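Local coordinates for protein lipolytic enzyme, G-D-S-L family (PDB 7BR2) that metabolises the drug diltiazem in a gut bacterium, acting as a serine esterase of the SGNH (GDSL) hydrolase type, at residues Ile236-Gln242 against Asn253-Ile257; Gly248-Ser252 against Phe263-Glu268. All coordinates share one frame; numbering follows the deposited sequence.

Contact 1. Residues Ile236-Gln242 against Asn253-Ile257; sequences INANKKQ and NIKKI
Ile254 makes the main apolar contact, reaching from its strand to the turn that joins strands 232-237 and 242-247. Its CG1 lies beside the backbone N, anti to the carbonyl carbon (chi1 -50°), and the chain then runs straight on. This carries CD1 to 3.5 Å from the backbone C of Gln242, with the carbonyl of Lys241 alongside. The same methyl approaches the buried Ile236, whose CG1 lies 4.3 Å from Ile254 CD1; Ile236 in turn packs on Ile261 and Phe263 of strand 260-267.

One hydrogen bond spans the two segments. Lys256 lays the end of its chain against the turn and donates from NZ to the backbone O of Ala238 at 3.1 Å, coming from above the carbonyl plane and not along a lone pair. Within the turn, Asn237 OD1 accepts from the backbone N of Lys240 at 2.8 Å, forming an Asx motif, and its backbone O takes the N-H of Lys241.

The remaining contacts belong to the lysine chains. Lys241 bends at its third torsion (chi3 41°), which brings CE to 3.1 Å from the backbone O of Ile254, while its CG meets CD of Lys256. Its ammonium group passes the aliphatic part of Lys255, and the two NZ atoms, of Lys241 and Lys255, come within 4.1 Å of each other.

With one hydrogen bond across it and two like charges at its margin, this contact probably depends on the packing of Ile254 and the aliphatic parts of the lysines more than on charge.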
loop_
_atom_site.group_PDB
_atom_site.type_symbol
_atom_site.label_atom_id
_atom_site.label_comp_id
_atom_site.label_asym_id
_atom_site.label_seq_id
_atom_site.Cartn_x
_atom_site.Cartn_y
_atom_site.Cartn_z
ATOM N N ILE A 236 22.798 18.456 -15.731
ATOM C CA ILE A 236 23.562 19.697 -15.768
ATOM C C ILE A 236 24.887 19.444 -16.478
ATOM O O ILE A 236 25.655 18.555 -16.086
ATOM C CB ILE A 236 23.805 20.254 -14.353
ATOM C CG1 ILE A 236 22.499 20.745 -13.719
ATOM C CG2 ILE A 236 24.890 21.321 -14.379
ATOM C CD1 ILE A 236 21.723 19.695 -12.963
ATOM N N ASN A 237 25.169 20.244 -17.502
ATOM C CA ASN A 237 26.490 20.245 -18.116
ATOM C C ASN A 237 27.366 21.276 -17.418
ATOM O O ASN A 237 27.067 22.475 -17.440
ATOM C CB ASN A 237 26.391 20.489 -19.624
ATOM C CG ASN A 237 27.757 20.551 -20.297
ATOM O OD1 ASN A 237 28.546 21.458 -20.031
ATOM N ND2 ASN A 237 28.078 19.532 -21.090
ATOM N N ALA A 238 28.462 20.805 -16.820
ATOM C CA ALA A 238 29.287 21.683 -16.001
ATOM C C ALA A 238 30.004 22.743 -16.828
ATOM O O ALA A 238 30.158 23.878 -16.369
ATOM C CB ALA A 238 30.293 20.857 -15.199
ATOM N N ASN A 239 30.398 22.422 -18.060
ATOM C CA ASN A 239 31.141 23.398 -18.847
ATOM C C ASN A 239 30.250 24.467 -19.471
ATOM O O ASN A 239 30.742 25.554 -19.790
ATOM C CB ASN A 239 31.932 22.693 -19.949
ATOM C CG ASN A 239 32.821 21.578 -19.414
ATOM O OD1 ASN A 239 32.860 20.485 -19.978
ATOM N ND2 ASN A 239 33.546 21.855 -18.324
ATOM N N LYS A 240 28.948 24.221 -19.588
ATOM C CA LYS A 240 28.058 25.190 -20.212
ATOM C C LYS A 240 27.278 25.991 -19.184
ATOM O O LYS A 240 26.839 27.108 -19.482
ATOM C CB LYS A 240 27.101 24.492 -21.181
ATOM C CG LYS A 240 27.787 24.007 -22.463
ATOM C CD LYS A 240 26.814 23.824 -23.630
ATOM C CE LYS A 240 26.093 22.480 -23.594
ATOM N NZ LYS A 240 25.425 22.181 -24.902
ATOM N N LYS A 241 27.083 25.435 -17.990
ATOM C CA LYS A 241 26.418 26.130 -16.895
ATOM C C LYS A 241 24.922 26.341 -17.128
ATOM O O LYS A 241 24.326 27.262 -16.562
ATOM C CB LYS A 241 27.124 27.452 -16.581
ATOM C CG LYS A 241 28.348 27.266 -15.689
ATOM C CD LYS A 241 28.756 28.589 -15.080
ATOM C CE LYS A 241 27.510 29.355 -14.645
ATOM N NZ LYS A 241 27.767 30.738 -14.165
ATOM N N GLN A 242 24.297 25.534 -17.980
ATOM C CA GLN A 242 22.845 25.536 -18.068
ATOM C C GLN A 242 22.362 24.104 -17.873
ATOM O O GLN A 242 23.139 23.150 -17.963
ATOM C CB GLN A 242 22.324 26.117 -19.399
ATOM C CG GLN A 242 21.847 27.585 -19.290
ATOM C CD GLN A 242 20.571 27.892 -20.088
ATOM O OE1 GLN A 242 20.513 28.871 -20.841
ATOM N NE2 GLN A 242 19.542 27.069 -19.902
ATOM N N ASN A 253 20.313 29.051 -10.897
ATOM C CA ASN A 253 21.509 29.518 -10.198
ATOM C C ASN A 253 22.682 28.538 -10.294
ATOM O O ASN A 253 23.405 28.302 -9.325
ATOM C CB ASN A 253 21.166 29.794 -8.733
ATOM C CG ASN A 253 22.177 30.683 -8.051
ATOM O OD1 ASN A 253 23.112 31.177 -8.674
ATOM N ND2 ASN A 253 21.998 30.888 -6.756
ATOM N N ILE A 254 22.913 28.014 -11.495
ATOM C CA ILE A 254 24.101 27.208 -11.730
ATOM C C ILE A 254 25.325 28.106 -11.619
ATOM O O ILE A 254 25.438 29.119 -12.318
ATOM C CB ILE A 254 24.033 26.519 -13.097
ATOM C CG1 ILE A 254 22.687 25.807 -13.255
ATOM C CG2 ILE A 254 25.201 25.571 -13.281
ATOM C CD1 ILE A 254 22.562 24.982 -14.509
ATOM N N LYS A 255 26.242 27.745 -10.727
ATOM C CA LYS A 255 27.439 28.530 -10.491
ATOM C C LYS A 255 28.638 27.597 -10.427
ATOM O O LYS A 255 28.532 26.450 -9.977
ATOM C CB LYS A 255 27.315 29.335 -9.197
ATOM C CG LYS A 255 26.275 30.434 -9.282
ATOM C CD LYS A 255 26.652 31.499 -10.297
ATOM C CE LYS A 255 25.596 32.610 -10.380
ATOM N NZ LYS A 255 25.416 33.140 -11.778
ATOM N N LYS A 256 29.781 28.107 -10.878
ATOM C CA LYS A 256 31.047 27.382 -10.860
ATOM C C LYS A 256 32.071 28.211 -10.108
ATOM O O LYS A 256 32.270 29.388 -10.418
ATOM C CB LYS A 256 31.543 27.077 -12.266
ATOM C CG LYS A 256 31.740 25.608 -12.513
ATOM C CD LYS A 256 31.539 25.292 -13.981
ATOM C CE LYS A 256 32.842 24.878 -14.656
ATOM N NZ LYS A 256 32.919 25.334 -16.079
ATOM N N ILE A 257 32.675 27.617 -9.090
ATOM C CA ILE A 257 33.639 28.293 -8.238
ATOM C C ILE A 257 34.876 27.397 -8.177
ATOM O O ILE A 257 34.851 26.337 -7.538
ATOM C CB ILE A 257 33.064 28.572 -6.838
ATOM C CG1 ILE A 257 31.809 29.452 -6.919
ATOM C CG2 ILE A 257 34.067 29.255 -5.943
ATOM C CD1 ILE A 257 30.771 29.194 -5.813
#

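Contact 2. Residues Gly248-Ser252 against Phe263-Glu268; sequences GCTIS and FDYLAE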
loop_
_atom_site.group_PDB
_atom_site.type_symbol
_atom_site.label_atom_id
_atom_site.label_comp_id
_atom_site.label_asym_id
_atom_site.label_seq_id
_atom_site.Cartn_x
_atom_site.Cartn_y
_atom_site.Cartn_z
ATOM N N GLY A 248 10.343 17.389 -14.124
ATOM C CA GLY A 248 9.780 17.349 -12.794
ATOM C C GLY A 248 10.479 18.245 -11.807
ATOM O O GLY A 248 10.369 18.026 -10.598
ATOM N N CYS A 249 11.203 19.252 -12.284
ATOM C CA CYS A 249 11.905 20.156 -11.385
ATOM C C CYS A 249 12.250 21.442 -12.123
ATOM O O CYS A 249 12.027 21.587 -13.327
ATOM C CB CYS A 249 13.168 19.507 -10.814
ATOM S SG CYS A 249 14.353 18.981 -12.082
ATOM N N THR A 250 12.779 22.389 -11.359
ATOM C CA THR A 250 13.357 23.618 -11.873
ATOM C C THR A 250 14.812 23.673 -11.406
ATOM O O THR A 250 15.085 23.517 -10.209
ATOM C CB THR A 250 12.560 24.835 -11.390
ATOM O OG1 THR A 250 11.223 24.780 -11.921
ATOM C CG2 THR A 250 13.215 26.125 -11.859
ATOM N N ILE A 251 15.747 23.822 -12.356
ATOM C CA ILE A 251 17.166 24.033 -12.064
ATOM C C ILE A 251 17.488 25.503 -12.301
ATOM O O ILE A 251 17.119 26.068 -13.338
ATOM C CB ILE A 251 18.071 23.137 -12.935
ATOM C CG1 ILE A 251 17.754 21.649 -12.753
ATOM C CG2 ILE A 251 19.557 23.419 -12.657
ATOM C CD1 ILE A 251 17.950 21.145 -11.350
ATOM N N SER A 252 18.179 26.131 -11.355
ATOM C CA SER A 252 18.545 27.529 -11.543
ATOM C C SER A 252 19.810 27.827 -10.747
ATOM O O SER A 252 20.334 26.970 -10.034
ATOM C CB SER A 252 17.390 28.465 -11.166
ATOM O OG SER A 252 17.102 28.413 -9.781
ATOM N N PHE A 263 24.055 24.467 -7.643
ATOM C CA PHE A 263 22.841 25.006 -8.236
ATOM C C PHE A 263 21.675 24.846 -7.270
ATOM O O PHE A 263 21.784 24.211 -6.215
ATOM C CB PHE A 263 22.536 24.343 -9.584
ATOM C CG PHE A 263 22.470 22.849 -9.527
ATOM C CD1 PHE A 263 23.622 22.087 -9.646
ATOM C CD2 PHE A 263 21.254 22.198 -9.388
ATOM C CE1 PHE A 263 23.565 20.706 -9.613
ATOM C CE2 PHE A 263 21.188 20.817 -9.352
ATOM C CZ PHE A 263 22.342 20.067 -9.464
ATOM N N ASP A 264 20.555 25.454 -7.649
ATOM C CA ASP A 264 19.307 25.398 -6.907
ATOM C C ASP A 264 18.367 24.433 -7.612
ATOM O O ASP A 264 18.182 24.512 -8.839
ATOM C CB ASP A 264 18.685 26.789 -6.792
ATOM C CG ASP A 264 19.444 27.685 -5.820
ATOM O OD1 ASP A 264 20.254 27.163 -5.020
ATOM O OD2 ASP A 264 19.257 28.917 -5.869
ATOM N N TYR A 265 17.832 23.492 -6.832
ATOM C CA TYR A 265 16.982 22.406 -7.300
ATOM C C TYR A 265 15.618 22.549 -6.635
ATOM O O TYR A 265 15.525 22.514 -5.405
ATOM C CB TYR A 265 17.644 21.073 -6.938
ATOM C CG TYR A 265 16.792 19.827 -7.016
ATOM C CD1 TYR A 265 16.173 19.448 -8.198
ATOM C CD2 TYR A 265 16.631 19.020 -5.906
ATOM C CE1 TYR A 265 15.414 18.300 -8.263
ATOM C CE2 TYR A 265 15.874 17.871 -5.960
ATOM C CZ TYR A 265 15.271 17.515 -7.141
ATOM O OH TYR A 265 14.516 16.362 -7.194
ATOM N N LEU A 266 14.569 22.744 -7.424
ATOM C CA LEU A 266 13.221 22.778 -6.864
ATOM C C LEU A 266 12.424 21.659 -7.520
ATOM O O LEU A 266 11.988 21.785 -8.665
ATOM C CB LEU A 266 12.550 24.145 -7.050
ATOM C CG LEU A 266 11.093 24.177 -6.543
ATOM C CD1 LEU A 266 11.009 23.909 -5.023
ATOM C CD2 LEU A 266 10.368 25.470 -6.893
ATOM N N ALA A 267 12.228 20.571 -6.783
ATOM C CA ALA A 267 11.481 19.430 -7.286
ATOM C C ALA A 267 9.986 19.677 -7.142
ATOM O O ALA A 267 9.556 20.471 -6.308
ATOM C CB ALA A 267 11.879 18.165 -6.531
ATOM N N GLU A 268 9.200 19.025 -8.002
ATOM C CA GLU A 268 7.753 19.020 -7.847
ATOM C C GLU A 268 7.287 17.957 -6.872
ATOM O O GLU A 268 6.166 18.053 -6.354
ATOM C CB GLU A 268 7.058 18.789 -9.191
ATOM C CG GLU A 268 7.334 19.862 -10.222
ATOM C CD GLU A 268 6.901 19.467 -11.621
ATOM O OE1 GLU A 268 6.395 18.333 -11.803
ATOM O OE2 GLU A 268 7.097 20.284 -12.546
HETATM O O HOH W 1 9.783 22.818 -9.868
#
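Ile251 and Phe263 meet at the apolar centre of this strand pair, where CD1 of the isoleucine lies 3.8 Å from CE2 of the ring and approaches it obliquely. The same methyl also reaches the edge of the Tyr265 ring, near its plane, touching both aromatic side chains. Farther along, Cys249 CB touches CE1 of Tyr265 at 3.6 Å. SG of Cys249 sits between the backbone N and the carbonyl carbon (chi1 59°), 5.3 Å from the Tyr265 ring centroid, in a sulfur-aromatic contact at the ring edge. Met234 of strand 232-237, which meets both Ile251 and Tyr265, extends this apolar layer, and the Tyr265 hydroxyl is hydrogen-bonded to Glu303.

The backbones between these side chains are joined by paired hydrogen bonds. Thr250 and Leu266 exchange two, as do Ser252 and Asp264; the shortest runs from Asp264 N to Ser252 O, 2.8 Å long and nearly straight at 172°. Cys249-Ala267 and Ile251-Tyr265 are the intervening non-hydrogen-bonded pairs, and CA of Ile251 adds a C-H contact to the O of Asp264.

On the other face stand Thr250, Ser252, Asp264 and Leu266. A water there donates to Leu266 O at 2.7 Å and also bonds Thr250 OG1 at 3.2 Å, bridging the strands. At the strand end, Glu268 N donates to Gly248 O at 3.0 Å, and the Glu268 side chain lies along the glycine.

Two antiparallel strands that follow each other in sequence with a short connection form a beta hairpin; strands 249-257 and 260-267 make one at the edge of an antiparallel sheet, with the face bearing Ile251 and Tyr265 turned to strand 232-237.

Contacts 1 and 2 lie with their centres 14 Å apart and share strand 249-257. This strand pairs with strand 260-267 along both halves; its second half also meets segment 236-242, the end of strand 232-237 and the turn after it. The segments alternate along the chain, in the order 236-242, 248-252, 253-257, 263-268. The contacts touch where Ile254 and Phe263 pack and where Asn253 makes a weak hydrogen bond to Asp264. Both lie in the beta-rich part of the chain, so together they pack the mixed sheet of strand 232-237 against the antiparallel sheet of the hairpin, away from the parallel five-stranded sheet of the SGNH-type fold.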